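Long-range contacts in hypothetical protein ybgI (Escherichia coli, Escherichia coli O157:H7, PDB 1NMO), which forms a ring-shaped hexamer with a two-iron site in each subunit and may help to degrade radiation-damaged nucleotides: residues M1-L6 against E30-V35; A44-L49 against N81-L86; N108-A113 against A169-G173; C157-P162 against A203-H209. One frame throughout, in Å; residues are numbered along the deposited sequence.

Contact 1: M1-L6 against E30-V35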
loop_
_atom_site.group_PDB
_atom_site.type_symbol
_atom_site.label_atom_id
_atom_site.label_comp_id
_atom_site.label_asym_id
_atom_site.label_seq_id
_atom_site.Cartn_x
_atom_site.Cartn_y
_atom_site.Cartn_z
HETATM N N MSE A 1 -40.047 -9.307 31.575
HETATM C CA MSE A 1 -39.527 -10.226 32.633
HETATM C C MSE A 1 -38.748 -9.348 33.608
HETATM O O MSE A 1 -38.220 -8.316 33.212
HETATM C CB MSE A 1 -38.593 -11.241 31.969
HETATM C CG MSE A 1 -38.137 -12.298 32.875
HETATM SE SE MSE A 1 -36.985 -13.639 32.020
HETATM C CE MSE A 1 -38.114 -14.081 30.441
ATOM N N LYS A 2 -38.665 -9.746 34.873
ATOM C CA LYS A 2 -37.936 -8.954 35.870
ATOM C C LYS A 2 -36.454 -9.188 35.800
ATOM O O LYS A 2 -36.053 -10.344 35.782
ATOM C CB LYS A 2 -38.384 -9.331 37.296
ATOM C CG LYS A 2 -39.859 -9.014 37.639
ATOM C CD LYS A 2 -40.063 -9.081 39.194
ATOM C CE LYS A 2 -41.554 -9.160 39.574
ATOM N NZ LYS A 2 -42.253 -7.899 39.209
ATOM N N ASN A 3 -35.632 -8.136 35.873
ATOM C CA ASN A 3 -34.211 -8.373 35.800
ATOM C C ASN A 3 -33.721 -9.554 36.656
ATOM O O ASN A 3 -32.838 -10.290 36.238
ATOM C CB ASN A 3 -33.421 -7.113 36.154
ATOM C CG ASN A 3 -33.909 -6.464 37.451
ATOM O OD1 ASN A 3 -34.850 -6.945 38.040
ATOM N ND2 ASN A 3 -33.296 -5.367 37.862
ATOM N N THR A 4 -34.313 -9.792 37.829
ATOM C CA THR A 4 -33.796 -10.897 38.676
ATOM C C THR A 4 -34.258 -12.287 38.220
ATOM O O THR A 4 -33.646 -13.302 38.558
ATOM C CB THR A 4 -34.242 -10.710 40.064
ATOM O OG1 THR A 4 -35.653 -10.444 40.004
ATOM C CG2 THR A 4 -33.480 -9.537 40.753
ATOM N N GLU A 5 -35.364 -12.317 37.488
ATOM C CA GLU A 5 -35.931 -13.531 36.943
ATOM C C GLU A 5 -35.063 -13.880 35.791
ATOM O O GLU A 5 -34.664 -14.992 35.679
ATOM C CB GLU A 5 -37.331 -13.275 36.387
ATOM C CG GLU A 5 -38.393 -13.772 37.313
ATOM C CD GLU A 5 -39.696 -12.981 37.208
ATOM O OE1 GLU A 5 -40.063 -12.414 36.133
ATOM O OE2 GLU A 5 -40.384 -12.960 38.227
ATOM N N LEU A 6 -34.743 -12.927 34.915
ATOM C CA LEU A 6 -33.874 -13.277 33.800
ATOM C C LEU A 6 -32.495 -13.690 34.329
ATOM O O LEU A 6 -31.841 -14.499 33.725
ATOM C CB LEU A 6 -33.765 -12.119 32.815
ATOM C CG LEU A 6 -32.697 -12.086 31.688
ATOM C CD1 LEU A 6 -32.893 -13.332 30.748
ATOM C CD2 LEU A 6 -32.789 -10.785 30.877
ATOM N N GLU A 30 -27.025 -3.565 38.310
ATOM C CA GLU A 30 -28.477 -3.484 38.294
ATOM C C GLU A 30 -28.998 -2.216 37.628
ATOM O O GLU A 30 -28.424 -1.145 37.788
ATOM C CB GLU A 30 -28.984 -3.508 39.717
ATOM C CG GLU A 30 -30.385 -3.861 39.868
ATOM C CD GLU A 30 -30.849 -3.608 41.288
ATOM O OE1 GLU A 30 -29.965 -3.537 42.211
ATOM O OE2 GLU A 30 -32.093 -3.483 41.476
ATOM N N GLY A 31 -30.128 -2.374 36.915
ATOM C CA GLY A 31 -30.819 -1.286 36.231
ATOM C C GLY A 31 -32.347 -1.400 36.406
ATOM O O GLY A 31 -32.806 -1.828 37.483
ATOM N N LYS A 32 -33.138 -0.961 35.398
ATOM C CA LYS A 32 -34.609 -0.982 35.497
ATOM C C LYS A 32 -35.085 -2.405 35.729
ATOM O O LYS A 32 -34.582 -3.383 35.157
ATOM C CB LYS A 32 -35.258 -0.414 34.249
ATOM C CG LYS A 32 -34.769 -1.133 33.065
ATOM C CD LYS A 32 -35.449 -0.754 31.748
ATOM C CE LYS A 32 -35.477 0.738 31.466
ATOM N NZ LYS A 32 -35.081 0.921 30.026
ATOM N N GLU A 33 -36.083 -2.535 36.590
ATOM C CA GLU A 33 -36.556 -3.882 36.938
ATOM C C GLU A 33 -37.139 -4.666 35.744
ATOM O O GLU A 33 -36.889 -5.861 35.585
ATOM C CB GLU A 33 -37.584 -3.775 38.085
ATOM C CG GLU A 33 -38.415 -5.008 38.250
ATOM C CD GLU A 33 -39.113 -4.993 39.567
ATOM O OE1 GLU A 33 -38.375 -5.128 40.602
ATOM O OE2 GLU A 33 -40.362 -4.830 39.578
ATOM N N THR A 34 -37.897 -3.985 34.912
ATOM C CA THR A 34 -38.526 -4.617 33.763
ATOM C C THR A 34 -37.648 -4.647 32.523
ATOM O O THR A 34 -37.379 -3.585 31.919
ATOM C CB THR A 34 -39.848 -3.863 33.462
ATOM O OG1 THR A 34 -40.596 -3.804 34.694
ATOM C CG2 THR A 34 -40.681 -4.580 32.405
ATOM N N VAL A 35 -37.224 -5.838 32.135
ATOM C CA VAL A 35 -36.370 -6.013 30.946
ATOM C C VAL A 35 -37.111 -6.657 29.774
ATOM O O VAL A 35 -37.649 -7.766 29.899
ATOM C CB VAL A 35 -35.157 -6.920 31.267
ATOM C CG1 VAL A 35 -34.515 -7.360 29.940
ATOM C CG2 VAL A 35 -34.114 -6.170 32.139
HETATM O O HOH W 1 -34.131 -2.859 39.653
#
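Met1, present as selenomethionine, and Val35 meet through their backbones at the tight end of this contact: Val35 N gives a nearly straight hydrogen bond of 2.9 Å to Met1 O, and a weak bond runs back from Met1 N to Val35 O. Two residues on, Asn3 N donates to Glu33 O at 2.6 Å, so that Lys2 and Thr34, lying between the bonded residues, form a single isolated beta bridge. The Lys2 alpha carbon adds a CA-H...O contact to the same Glu33 oxygen. Lys2 is also the N-cap residue of helix 3-13, so the extended chain turns into the helix directly after the bridge. On the inner side, Leu6 CD2 packs 3.9 Å from Val35 CG1, the two branched side chains crossing at about a right angle, as suits a buried apolar place. Asn3 is buried as well; with CG between its backbone N and carbonyl carbon (chi1 49°), the amide is directed at the 30-33 loop, where ND2 bonds to Asn92 and donates to a water that in turn serves Gly31 O and Glu30 OE2. The outer side is looser. There the long side chains of Lys2 and Glu33 run alongside one another, and Lys2 NZ stays 3.6 Å from Glu33 OE2, a long salt bridge between exposed residues. Strand 92-95 lines the inner side, its Tyr94 touching both Leu6 and Val35, while Leu236 packs on Met1 and Leu6; the bridge thus ties the start of helix 3-13 to the loop joining strands 26-29 and 37-41.

Contact 2: A44-L49 against N81-L86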
loop_
_atom_site.group_PDB
_atom_site.type_symbol
_atom_site.label_atom_id
_atom_site.label_comp_id
_atom_site.label_asym_id
_atom_site.label_seq_id
_atom_site.Cartn_x
_atom_site.Cartn_y
_atom_site.Cartn_z
ATOM N N ALA A 44 -18.468 -6.174 27.322
ATOM C CA ALA A 44 -19.185 -4.937 27.632
ATOM C C ALA A 44 -18.305 -3.680 27.440
ATOM O O ALA A 44 -18.086 -2.931 28.374
ATOM C CB ALA A 44 -19.730 -5.005 29.103
ATOM N N SER A 45 -17.807 -3.479 26.225
ATOM C CA SER A 45 -16.989 -2.348 25.887
ATOM C C SER A 45 -17.853 -1.109 25.749
ATOM O O SER A 45 -19.058 -1.196 25.630
ATOM C CB SER A 45 -16.323 -2.599 24.525
ATOM O OG SER A 45 -17.407 -2.803 23.574
ATOM N N GLN A 46 -17.224 0.067 25.741
ATOM C CA GLN A 46 -18.003 1.286 25.572
ATOM C C GLN A 46 -18.769 1.184 24.264
ATOM O O GLN A 46 -19.893 1.654 24.165
ATOM C CB GLN A 46 -17.068 2.467 25.418
ATOM C CG GLN A 46 -17.834 3.817 25.439
ATOM C CD GLN A 46 -18.388 4.033 26.811
ATOM O OE1 GLN A 46 -17.621 3.907 27.797
ATOM N NE2 GLN A 46 -19.695 4.331 26.926
ATOM N N ALA A 47 -18.163 0.585 23.230
ATOM C CA ALA A 47 -18.821 0.508 21.927
ATOM C C ALA A 47 -20.125 -0.265 21.947
ATOM O O ALA A 47 -21.056 0.133 21.283
ATOM C CB ALA A 47 -17.846 -0.069 20.864
ATOM N N LEU A 48 -20.231 -1.331 22.715
ATOM C CA LEU A 48 -21.487 -2.140 22.815
ATOM C C LEU A 48 -22.470 -1.352 23.594
ATOM O O LEU A 48 -23.686 -1.297 23.326
ATOM C CB LEU A 48 -21.293 -3.409 23.644
ATOM C CG LEU A 48 -21.706 -4.810 23.264
ATOM C CD1 LEU A 48 -22.248 -5.631 24.464
ATOM C CD2 LEU A 48 -22.628 -4.744 22.107
ATOM N N LEU A 49 -21.968 -0.760 24.649
ATOM C CA LEU A 49 -22.848 0.040 25.529
ATOM C C LEU A 49 -23.444 1.214 24.766
ATOM O O LEU A 49 -24.582 1.619 24.968
ATOM C CB LEU A 49 -21.979 0.502 26.657
ATOM C CG LEU A 49 -22.085 -0.175 28.013
ATOM C CD1 LEU A 49 -22.497 -1.567 27.984
ATOM C CD2 LEU A 49 -20.834 0.078 28.743
ATOM N N ASN A 81 -16.759 5.676 32.541
ATOM C CA ASN A 81 -17.538 5.945 31.306
ATOM C C ASN A 81 -18.556 4.849 31.085
ATOM O O ASN A 81 -19.715 5.118 30.788
ATOM C CB ASN A 81 -16.633 6.009 30.099
ATOM C CG ASN A 81 -15.648 7.196 30.168
ATOM O OD1 ASN A 81 -15.957 8.254 30.740
ATOM N ND2 ASN A 81 -14.471 7.028 29.556
ATOM N N ARG A 82 -18.110 3.614 31.300
ATOM C CA ARG A 82 -18.942 2.474 31.091
ATOM C C ARG A 82 -20.070 2.373 32.096
ATOM O O ARG A 82 -21.205 2.028 31.756
ATOM C CB ARG A 82 -18.071 1.258 31.175
ATOM C CG ARG A 82 -17.167 1.101 30.084
ATOM C CD ARG A 82 -16.101 0.004 30.468
ATOM N NE ARG A 82 -15.358 -0.244 29.219
ATOM C CZ ARG A 82 -14.757 -1.365 28.908
ATOM N NH1 ARG A 82 -14.763 -2.372 29.757
ATOM N NH2 ARG A 82 -14.207 -1.486 27.698
ATOM N N LEU A 83 -19.742 2.637 33.366
ATOM C CA LEU A 83 -20.710 2.537 34.425
ATOM C C LEU A 83 -21.645 3.762 34.399
ATOM O O LEU A 83 -22.826 3.662 34.831
ATOM C CB LEU A 83 -19.985 2.414 35.786
ATOM C CG LEU A 83 -19.230 1.122 35.981
ATOM C CD1 LEU A 83 -18.427 1.121 37.236
ATOM C CD2 LEU A 83 -20.244 0.020 35.958
ATOM N N LYS A 84 -21.162 4.914 33.923
ATOM C CA LYS A 84 -22.054 6.054 33.873
ATOM C C LYS A 84 -23.016 5.689 32.784
ATOM O O LYS A 84 -24.222 5.872 32.917
ATOM C CB LYS A 84 -21.376 7.331 33.394
ATOM C CG LYS A 84 -22.362 8.552 33.367
ATOM C CD LYS A 84 -21.691 9.854 32.874
ATOM C CE LYS A 84 -22.698 11.005 32.772
ATOM N NZ LYS A 84 -22.062 12.268 32.136
ATOM N N THR A 85 -22.507 5.177 31.676
ATOM C CA THR A 85 -23.432 4.894 30.595
ATOM C C THR A 85 -24.544 3.897 31.028
ATOM O O THR A 85 -25.724 4.055 30.691
ATOM C CB THR A 85 -22.688 4.323 29.423
ATOM O OG1 THR A 85 -21.743 5.286 28.925
ATOM C CG2 THR A 85 -23.694 4.015 28.333
ATOM N N LEU A 86 -24.183 2.861 31.759
ATOM C CA LEU A 86 -25.166 1.872 32.212
ATOM C C LEU A 86 -26.050 2.476 33.298
ATOM O O LEU A 86 -27.308 2.423 33.238
ATOM C CB LEU A 86 -24.433 0.633 32.840
ATOM C CG LEU A 86 -23.658 -0.322 31.908
ATOM C CD1 LEU A 86 -22.625 -1.170 32.631
ATOM C CD2 LEU A 86 -24.660 -1.185 31.196
#
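Gln46 and Thr85 join two helices, 46-54 and 78-88, that pack beside the mixed five-stranded sheet. The Gln46 chain starts with CG anti to the backbone N (chi1 -172°) and bends at the next bond, which swings its amide across to the other helix. Gln46 NE2 then donates to Thr85 OG1 at 3.0 Å, with the hydroxyl close to the amide plane, while Gln46 OE1 rests 3.3 Å from Asn81 CB. Glutamine suits this place: its chain is long enough to span the gap, and its NH2 has two hydrogens, one for Thr85 OG1 and one for Asp50 on its own helix. Leu49 faces the other helix directly: CD2 sits against the backbone of Arg82, and Leu49 CD1 meets Leu86 CD2 at 3.9 Å, the two leucines crossing at about a right angle. Arg82, extended from CG to NE, reaches across the N-terminal end of helix 46-54, laying one guanidinium face against Ala44 O and Ser45 CA. Its charge is met by Glu205 of the second subunit, which also accepts from Gln46 N. Ser45 caps that helix, its OG accepting from Leu48 N. Thr85 OG1 in turn donates to Asn81 O at 2.8 Å, from the face of that carbonyl opposite Thr85 N.

Contact 3: N108-A113 against A169-G173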
loop_
_atom_site.group_PDB
_atom_site.type_symbol
_atom_site.label_atom_id
_atom_site.label_comp_id
_atom_site.label_asym_id
_atom_site.label_seq_id
_atom_site.Cartn_x
_atom_site.Cartn_y
_atom_site.Cartn_z
ATOM N N ASN A 108 -19.144 -21.632 24.370
ATOM C CA ASN A 108 -18.220 -21.196 23.335
ATOM C C ASN A 108 -17.538 -22.455 22.800
ATOM O O ASN A 108 -17.373 -22.602 21.624
ATOM C CB ASN A 108 -17.122 -20.253 23.860
ATOM C CG ASN A 108 -17.639 -18.852 24.292
ATOM O OD1 ASN A 108 -18.465 -18.195 23.605
ATOM N ND2 ASN A 108 -17.098 -18.365 25.429
ATOM N N ASN A 109 -17.101 -23.326 23.688
ATOM C CA ASN A 109 -16.446 -24.562 23.284
ATOM C C ASN A 109 -17.302 -25.438 22.336
ATOM O O ASN A 109 -16.802 -25.894 21.272
ATOM C CB ASN A 109 -16.058 -25.379 24.538
ATOM C CG ASN A 109 -14.734 -24.919 25.128
ATOM O OD1 ASN A 109 -13.942 -24.300 24.407
ATOM N ND2 ASN A 109 -14.457 -25.236 26.451
ATOM N N ALA A 110 -18.583 -25.644 22.649
ATOM C CA ALA A 110 -19.369 -26.544 21.812
ATOM C C ALA A 110 -19.753 -25.979 20.487
ATOM O O ALA A 110 -19.878 -26.745 19.532
ATOM C CB ALA A 110 -20.618 -27.011 22.547
ATOM N N GLN A 111 -19.930 -24.643 20.415
ATOM C CA GLN A 111 -20.315 -23.952 19.190
ATOM C C GLN A 111 -19.141 -23.862 18.246
ATOM O O GLN A 111 -19.273 -23.956 16.992
ATOM C CB GLN A 111 -20.818 -22.557 19.493
ATOM C CG GLN A 111 -21.931 -22.582 20.455
ATOM C CD GLN A 111 -23.238 -22.897 19.766
ATOM O OE1 GLN A 111 -23.419 -22.524 18.616
ATOM N NE2 GLN A 111 -24.183 -23.521 20.488
ATOM N N LEU A 112 -17.966 -23.709 18.815
ATOM C CA LEU A 112 -16.831 -23.703 17.923
ATOM C C LEU A 112 -16.836 -25.138 17.346
ATOM O O LEU A 112 -16.719 -25.331 16.145
ATOM C CB LEU A 112 -15.538 -23.445 18.698
ATOM C CG LEU A 112 -14.367 -22.669 18.077
ATOM C CD1 LEU A 112 -13.129 -23.413 18.382
ATOM C CD2 LEU A 112 -14.514 -22.404 16.680
ATOM N N ALA A 113 -16.923 -26.180 18.178
ATOM C CA ALA A 113 -16.932 -27.531 17.562
ATOM C C ALA A 113 -17.898 -27.617 16.393
ATOM O O ALA A 113 -17.563 -28.132 15.291
ATOM C CB ALA A 113 -17.315 -28.559 18.579
ATOM N N ALA A 169 -8.166 -30.930 20.032
ATOM C CA ALA A 169 -8.751 -30.573 21.341
ATOM C C ALA A 169 -8.759 -29.040 21.237
ATOM O O ALA A 169 -8.085 -28.490 20.366
ATOM C CB ALA A 169 -7.926 -31.080 22.533
ATOM N N TRP A 170 -9.476 -28.322 22.090
ATOM C CA TRP A 170 -9.508 -26.903 21.889
ATOM C C TRP A 170 -9.989 -26.243 23.127
ATOM O O TRP A 170 -10.539 -26.928 23.995
ATOM C CB TRP A 170 -10.470 -26.601 20.749
ATOM C CG TRP A 170 -11.919 -26.998 20.981
ATOM C CD1 TRP A 170 -12.919 -26.224 21.473
ATOM C CD2 TRP A 170 -12.508 -28.305 20.751
ATOM N NE1 TRP A 170 -14.094 -26.953 21.575
ATOM C CE2 TRP A 170 -13.872 -28.226 21.137
ATOM C CE3 TRP A 170 -12.003 -29.538 20.257
ATOM C CZ2 TRP A 170 -14.748 -29.325 21.035
ATOM C CZ3 TRP A 170 -12.873 -30.655 20.157
ATOM C CH2 TRP A 170 -14.219 -30.532 20.544
ATOM N N CYS A 171 -9.780 -24.935 23.232
ATOM C CA CYS A 171 -10.322 -24.170 24.366
ATOM C C CYS A 171 -10.477 -22.802 23.749
ATOM O O CYS A 171 -9.495 -22.302 23.277
ATOM C CB CYS A 171 -9.356 -24.076 25.568
ATOM S SG CYS A 171 -10.128 -23.103 26.934
ATOM N N THR A 172 -11.670 -22.200 23.712
ATOM C CA THR A 172 -11.762 -20.899 23.109
ATOM C C THR A 172 -11.083 -19.767 24.003
ATOM O O THR A 172 -10.843 -19.940 25.178
ATOM C CB THR A 172 -13.229 -20.475 22.906
ATOM O OG1 THR A 172 -13.801 -20.267 24.208
ATOM C CG2 THR A 172 -14.036 -21.493 22.031
ATOM N N GLY A 173 -10.734 -18.623 23.417
ATOM C CA GLY A 173 -10.188 -17.561 24.239
ATOM C C GLY A 173 -8.740 -17.676 24.566
ATOM O O GLY A 173 -7.936 -18.068 23.710
HETATM O O HOH W 2 -13.145 -22.034 26.734
#
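Asn109 meets Trp170 and Thr172 with two different oxygens. Asn109 O accepts from Trp170 NE1 at 2.9 Å, a bent bond whose donor stands above the carbonyl plane; the helical bond from Ala113 N reaches the same oxygen from the opposite face. Asn109 OD1 takes Thr172 N at 3.2 Å, in the carbonyl plane. One asparagine thus serves both, its main-chain O taking the indole N-H and its OD1 a backbone N-H; the amide stands almost perpendicular to the indole, their planes 86° apart. Apolar contacts add to these: Ala113 CB, small enough to let the ring close in, lies 3.6 Å from Trp170 CZ2, and Leu112 touches both the indole and the Thr172 methyl. The segments belong to helix 108-116 and to strand 165-170 with its continuation, in the mixed six-stranded sheet. Trp170 also packs against Ile118 and Val120, so the indole lies between the helix and strand 118-123. Farther along, Thr172 OG1 comes within 3.3 Å of Asn108 CB, because chi1 of 68° places it between the backbone N and the carbonyl carbon, with the methyl directed at Leu112. That hydroxyl bonds to Glu219, and Asn108 ND2 to Asp101. Both carboxylates bind iron in the dinuclear site, Glu219 belonging to both metal ions, which makes Asn108 and Thr172 second-shell residues. Asn108 is itself held from the other end by Gly222 N, which donates to OD1.

Contact 4: C157-P162 against A203-H209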
loop_
_atom_site.group_PDB
_atom_site.type_symbol
_atom_site.label_atom_id
_atom_site.label_comp_id
_atom_site.label_asym_id
_atom_site.label_seq_id
_atom_site.Cartn_x
_atom_site.Cartn_y
_atom_site.Cartn_z
ATOM N N CYS A 157 0.903 -23.110 13.448
ATOM C CA CYS A 157 2.239 -23.586 13.575
ATOM C C CYS A 157 2.134 -25.096 13.484
ATOM O O CYS A 157 1.714 -25.750 14.442
ATOM C CB CYS A 157 2.837 -23.138 14.911
ATOM S SG CYS A 157 4.484 -23.854 15.243
ATOM N N GLY A 158 2.523 -25.656 12.339
ATOM C CA GLY A 158 2.400 -27.116 12.198
ATOM C C GLY A 158 3.566 -27.883 11.595
ATOM O O GLY A 158 3.442 -29.046 11.180
ATOM N N ASP A 159 4.713 -27.227 11.571
ATOM C CA ASP A 159 5.968 -27.793 11.071
ATOM C C ASP A 159 6.199 -29.238 11.568
ATOM O O ASP A 159 6.687 -30.066 10.818
ATOM C CB ASP A 159 7.146 -26.925 11.530
ATOM C CG ASP A 159 6.940 -25.409 11.276
ATOM O OD1 ASP A 159 6.905 -25.044 10.027
ATOM O OD2 ASP A 159 6.841 -24.647 12.334
ATOM N N THR A 160 5.844 -29.569 12.812
ATOM C CA THR A 160 6.069 -30.962 13.246
ATOM C C THR A 160 4.811 -31.746 13.549
ATOM O O THR A 160 4.840 -32.757 14.297
ATOM C CB THR A 160 6.997 -31.015 14.473
ATOM O OG1 THR A 160 6.307 -30.488 15.620
ATOM C CG2 THR A 160 8.284 -30.116 14.224
ATOM N N GLY A 161 3.695 -31.299 12.976
ATOM C CA GLY A 161 2.438 -31.994 13.248
ATOM C C GLY A 161 2.177 -33.102 12.241
ATOM O O GLY A 161 2.785 -33.072 11.162
ATOM N N PRO A 162 1.257 -34.058 12.531
ATOM C CA PRO A 162 0.915 -35.189 11.648
ATOM C C PRO A 162 0.657 -34.662 10.223
ATOM O O PRO A 162 0.545 -33.445 10.055
ATOM C CB PRO A 162 -0.361 -35.780 12.316
ATOM C CG PRO A 162 -0.282 -35.334 13.751
ATOM C CD PRO A 162 0.357 -33.982 13.707
ATOM N N ALA A 203 4.055 -26.652 20.626
ATOM C CA ALA A 203 3.529 -27.173 19.366
ATOM C C ALA A 203 4.593 -27.947 18.660
ATOM O O ALA A 203 4.379 -29.120 18.223
ATOM C CB ALA A 203 3.086 -26.032 18.475
ATOM N N ARG A 204 5.759 -27.292 18.564
ATOM C CA ARG A 204 6.906 -27.868 17.898
ATOM C C ARG A 204 7.486 -29.143 18.561
ATOM O O ARG A 204 7.695 -30.143 17.886
ATOM C CB ARG A 204 8.038 -26.817 17.788
ATOM C CG ARG A 204 7.825 -25.753 16.718
ATOM C CD ARG A 204 8.922 -24.602 16.848
ATOM N NE ARG A 204 8.695 -23.518 15.862
ATOM C CZ ARG A 204 9.405 -22.381 15.862
ATOM N NH1 ARG A 204 10.360 -22.202 16.789
ATOM N NH2 ARG A 204 9.211 -21.423 14.921
ATOM N N GLU A 205 7.750 -29.075 19.864
ATOM C CA GLU A 205 8.387 -30.164 20.585
ATOM C C GLU A 205 7.543 -31.381 20.884
ATOM O O GLU A 205 8.069 -32.463 21.198
ATOM C CB GLU A 205 9.029 -29.601 21.848
ATOM C CG GLU A 205 10.334 -28.812 21.486
ATOM C CD GLU A 205 10.953 -28.086 22.722
ATOM O OE1 GLU A 205 11.040 -28.667 23.836
ATOM O OE2 GLU A 205 11.343 -26.903 22.609
ATOM N N GLN A 206 6.231 -31.224 20.763
ATOM C CA GLN A 206 5.328 -32.349 20.990
ATOM C C GLN A 206 4.649 -32.780 19.692
ATOM O O GLN A 206 3.781 -33.641 19.724
ATOM C CB GLN A 206 4.317 -32.041 22.122
ATOM C CG GLN A 206 5.001 -31.999 23.527
ATOM C CD GLN A 206 4.160 -31.282 24.656
ATOM O OE1 GLN A 206 3.370 -30.345 24.390
ATOM N NE2 GLN A 206 4.382 -31.682 25.917
ATOM N N GLY A 207 5.047 -32.209 18.547
ATOM C CA GLY A 207 4.458 -32.652 17.278
ATOM C C GLY A 207 2.958 -32.465 16.967
ATOM O O GLY A 207 2.299 -33.322 16.357
ATOM N N LEU A 208 2.356 -31.345 17.370
ATOM C CA LEU A 208 0.964 -31.166 16.996
ATOM C C LEU A 208 0.802 -29.818 16.281
ATOM O O LEU A 208 1.652 -28.938 16.380
ATOM C CB LEU A 208 0.034 -31.265 18.190
ATOM C CG LEU A 208 0.247 -30.233 19.275
ATOM C CD1 LEU A 208 -0.902 -30.259 20.305
ATOM C CD2 LEU A 208 1.498 -30.570 19.962
ATOM N N HIS A 209 -0.260 -29.731 15.487
ATOM C CA HIS A 209 -0.603 -28.552 14.762
ATOM C C HIS A 209 -1.220 -27.626 15.785
ATOM O O HIS A 209 -2.110 -28.064 16.530
ATOM C CB HIS A 209 -1.668 -28.873 13.702
ATOM C CG HIS A 209 -1.135 -29.605 12.512
ATOM N ND1 HIS A 209 -0.368 -28.988 11.545
ATOM C CD2 HIS A 209 -1.204 -30.921 12.168
ATOM C CE1 HIS A 209 0.031 -29.892 10.654
ATOM N NE2 HIS A 209 -0.464 -31.071 11.010
HETATM O O HOH W 3 4.294 -28.313 14.906
#
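Thr160 and Arg204 link a type I beta turn, Gly158 to Gly161, to the C-terminal end of helix 197-205. Two side-chain hydrogen bonds cross. Thr160 OG1 donates to Arg204 O at 2.7 Å, serving a carbonyl at the end of the helix; chi1 of 70° swings the hydroxyl toward it. Just past the turn, His209 NE2 donates a hydrogen bond to Pro162 O at 2.8 Å, and ND1 bonds to Trp156, so both ring nitrogens are engaged. A water also links the segments, accepting from Thr160 N and donating to Leu208 O. Glycines suit the close backbone contacts. Having no side chain, Gly161 can lay its CA over one face of the His209 ring, 4.0 Å from the centroid, in a CH-pi contact, and Gly158 CA can come 3.4 Å from His209 ND1. Gly161 CA also makes a nearly straight CA-H...O contact with Gly207 O; Gly207 has a positive phi, which favours glycine. Among apolar and charged contacts, Cys157 SG packs on Ala203 CB and Arg204 CG. Asp159 and Arg204 run alongside one another, but stay beyond salt-bridge range; the Arg204 guanidinium instead bonds to Pro244 of the second subunit. Asp159 and Thr160 border the third subunit, packing on its Ile241 and Leu55. Next to the histidine bond, Pro162 CD lies alongside the imidazole, 3.8 Å from His209 CD2.

From the N terminus, contact 1 closes the first loop, bringing the start of helix 3-13 to the stretch just before strand 37-41. Contact 2 follows in series, joining the helices on either side of strand 59-62 in sequence; both belong to the part of the chain built round the five-stranded sheet. Contacts 3 and 4 serve the six-stranded sheet and cross along the chain, since 157-162 comes between 108-113 and 169-173, while 203-209 comes after both. Contact 3 lies beside the iron site, near the centre of the chain. Contacts 2 and 4, about 41 Å apart between centres on opposite sides of that centre, both touch a second subunit.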